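Local atomic coordinates of vinylacetyl-CoA Delta-isomerase (Nitrosopumilus maritimus SCM1, PDB entry 6VJR), a protein that probably acts as an oxygen-tolerant 4-hydroxybutyryl-CoA dehydratase and vinylacetyl-CoA Delta-isomerase, carrying FAD and a [4Fe-4S] cluster. Residues L281-T286 / R455-R460. Numbering follows the deposited sequence.
Sequences LVERFT and RIQIQR
Glu283 OE1 is gripped by two donors from the facing helix, Gln457 NE2 and Arg460 NH2. The hydrogen bond from the amide is the shorter and straighter: Gln457 NE2 lies 2.9 Å from Glu283 OE1, with an N-H...O angle of 165°, and reaches the anti lone pair. The acceptor sits in the amide plane, while carboxylate and amide planes stand nearly perpendicular. Arg460 NH2, 3.1 Å from Glu283 OE1, forms a salt bridge but comes from above the carboxylate plane; on the arginine's side the oxygen lies at the guanidinium edge, close to its plane. Glutamate suits this place because its extended chain, with CG anti to the backbone N (chi1 -177°), carries a charged acceptor toward a helix whose nearest approach is 8.9 Å, from Glu283 CA to Gln457 CA. Glutamine suits the facing position because its amide both gives and accepts: Gln457 OE1 takes a bond from Arg460 NH2 at 2.8 Å, closing a triangle of three side chains. That bond, between residues three apart on one helix, helps hold the guanidinium, and the bend at chi3 (66°) probably helps turn it toward the glutamate. Arginine fits because its charge matches the carboxylate and NH2 alone serves both oxygens. With an alanine here instead of Glu283, Gln457 NE2 and Arg460 NH2 would both lose OE1 as acceptor, and the helices would probably lose this polar link. This small surface bridge joins helix 278-292, which farther along supplies the iron ligand His289, to helix 451-461, both in the C-terminal 4-hydroxyphenylacetate 3-hydroxylase region, of the acyl-CoA dehydrogenase clan. Helix 359-369 flanks both, its Asp359 accepting a further bond from Gln457 NE2, and a second subunit meets Arg455 through its Asp324 and Glu328.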
loop_
_atom_site.group_PDB
_atom_site.type_symbol
_atom_site.label_atom_id
_atom_site.label_comp_id
_atom_site.label_asym_id
_atom_site.label_seq_id
_atom_site.Cartn_x
_atom_site.Cartn_y
_atom_site.Cartn_z
ATOM N N LEU A 281 11.519 -32.062 6.139
ATOM C CA LEU A 281 10.115 -32.276 6.442
ATOM C C LEU A 281 9.437 -30.920 6.612
ATOM O O LEU A 281 8.336 -30.717 6.124
ATOM C CB LEU A 281 9.932 -33.136 7.682
ATOM C CG LEU A 281 8.481 -33.367 8.091
ATOM C CD1 LEU A 281 7.724 -34.060 6.965
ATOM C CD2 LEU A 281 8.486 -34.186 9.377
ATOM N N VAL A 282 10.042 -30.019 7.381
ATOM C CA VAL A 282 9.417 -28.702 7.573
ATOM C C VAL A 282 9.252 -27.945 6.250
ATOM O O VAL A 282 8.219 -27.332 5.980
ATOM C CB VAL A 282 10.233 -27.888 8.573
ATOM C CG1 VAL A 282 9.744 -26.466 8.707
ATOM C CG2 VAL A 282 10.293 -28.538 9.950
ATOM N N GLU A 283 10.314 -27.964 5.434
ATOM C CA GLU A 283 10.303 -27.323 4.127
ATOM C C GLU A 283 9.165 -27.845 3.266
ATOM O O GLU A 283 8.442 -27.078 2.648
ATOM C CB GLU A 283 11.631 -27.513 3.408
ATOM C CG GLU A 283 11.712 -26.813 2.061
ATOM C CD GLU A 283 13.133 -26.756 1.491
ATOM O OE1 GLU A 283 13.522 -25.757 0.864
ATOM O OE2 GLU A 283 13.903 -27.688 1.725
ATOM N N ARG A 284 9.042 -29.170 3.181
ATOM C CA ARG A 284 8.018 -29.717 2.328
ATOM C C ARG A 284 6.604 -29.567 2.863
ATOM O O ARG A 284 5.693 -29.281 2.087
ATOM C CB ARG A 284 8.386 -31.150 1.979
ATOM C CG ARG A 284 9.692 -31.254 1.214
ATOM C CD ARG A 284 9.944 -32.633 0.714
ATOM N NE ARG A 284 11.251 -32.639 0.068
ATOM C CZ ARG A 284 11.879 -33.702 -0.340
ATOM N NH1 ARG A 284 11.290 -34.865 -0.250
ATOM N NH2 ARG A 284 13.084 -33.588 -0.861
ATOM N N PHE A 285 6.416 -29.712 4.171
ATOM C CA PHE A 285 5.120 -29.471 4.777
ATOM C C PHE A 285 4.674 -28.039 4.507
ATOM O O PHE A 285 3.542 -27.786 4.040
ATOM C CB PHE A 285 5.123 -29.749 6.270
ATOM C CG PHE A 285 3.865 -29.251 6.932
ATOM C CD1 PHE A 285 2.660 -29.887 6.717
ATOM C CD2 PHE A 285 3.868 -28.019 7.569
ATOM C CE1 PHE A 285 1.511 -29.424 7.308
ATOM C CE2 PHE A 285 2.706 -27.517 8.135
ATOM C CZ PHE A 285 1.521 -28.200 7.985
ATOM N N THR A 286 5.572 -27.104 4.805
ATOM C CA THR A 286 5.256 -25.703 4.581
ATOM C C THR A 286 5.068 -25.378 3.101
ATOM O O THR A 286 4.268 -24.499 2.768
ATOM C CB THR A 286 6.217 -24.728 5.268
ATOM O OG1 THR A 286 7.548 -24.892 4.772
ATOM C CG2 THR A 286 6.149 -24.869 6.778
ATOM N N ARG A 455 9.764 -14.817 3.818
ATOM C CA ARG A 455 10.803 -13.973 3.269
ATOM C C ARG A 455 12.141 -14.694 3.225
ATOM O O ARG A 455 12.853 -14.608 2.226
ATOM C CB ARG A 455 10.823 -12.642 4.007
ATOM C CG ARG A 455 9.488 -11.902 3.912
ATOM C CD ARG A 455 9.575 -10.482 4.504
ATOM N NE ARG A 455 10.158 -9.525 3.563
ATOM C CZ ARG A 455 9.534 -8.889 2.570
ATOM N NH1 ARG A 455 8.280 -9.189 2.282
ATOM N NH2 ARG A 455 10.197 -7.982 1.876
ATOM N N ILE A 456 12.460 -15.439 4.281
ATOM C CA ILE A 456 13.704 -16.190 4.297
ATOM C C ILE A 456 13.685 -17.274 3.206
ATOM O O ILE A 456 14.687 -17.477 2.512
ATOM C CB ILE A 456 13.957 -16.773 5.694
ATOM C CG1 ILE A 456 14.189 -15.660 6.717
ATOM C CG2 ILE A 456 15.106 -17.775 5.671
ATOM C CD1 ILE A 456 14.118 -16.125 8.152
ATOM N N GLN A 457 12.532 -17.912 2.970
ATOM C CA GLN A 457 12.481 -18.958 1.960
ATOM C C GLN A 457 12.509 -18.373 0.539
ATOM O O GLN A 457 13.082 -18.980 -0.366
ATOM C CB GLN A 457 11.234 -19.814 2.158
ATOM C CG GLN A 457 11.181 -21.059 1.310
ATOM C CD GLN A 457 12.199 -22.134 1.644
ATOM O OE1 GLN A 457 13.060 -22.025 2.560
ATOM N NE2 GLN A 457 12.074 -23.193 0.834
ATOM N N ILE A 458 11.917 -17.185 0.329
ATOM C CA ILE A 458 12.065 -16.502 -0.945
ATOM C C ILE A 458 13.545 -16.190 -1.169
ATOM O O ILE A 458 14.073 -16.402 -2.255
ATOM C CB ILE A 458 11.192 -15.261 -0.998
ATOM C CG1 ILE A 458 9.683 -15.651 -1.023
ATOM C CG2 ILE A 458 11.571 -14.405 -2.192
ATOM C CD1 ILE A 458 8.742 -14.473 -0.758
ATOM N N GLN A 459 14.212 -15.630 -0.155
ATOM C CA GLN A 459 15.628 -15.308 -0.226
ATOM C C GLN A 459 16.467 -16.494 -0.682
ATOM O O GLN A 459 17.353 -16.313 -1.500
ATOM C CB GLN A 459 16.104 -14.715 1.092
ATOM C CG GLN A 459 17.542 -14.225 1.098
ATOM C CD GLN A 459 17.861 -13.503 2.388
ATOM O OE1 GLN A 459 18.074 -12.299 2.410
ATOM N NE2 GLN A 459 17.759 -14.169 3.499
ATOM N N ARG A 460 16.174 -17.682 -0.137
ATOM C CA ARG A 460 16.909 -18.881 -0.460
ATOM C C ARG A 460 16.791 -19.264 -1.935
ATOM O O ARG A 460 17.690 -19.936 -2.452
ATOM C CB ARG A 460 16.498 -20.039 0.457
ATOM C CG ARG A 460 17.019 -19.848 1.871
ATOM C CD ARG A 460 16.581 -20.989 2.775
ATOM N NE ARG A 460 17.238 -22.212 2.303
ATOM C CZ ARG A 460 16.690 -23.375 1.944
ATOM N NH1 ARG A 460 17.492 -24.379 1.620
ATOM N NH2 ARG A 460 15.374 -23.546 1.898
#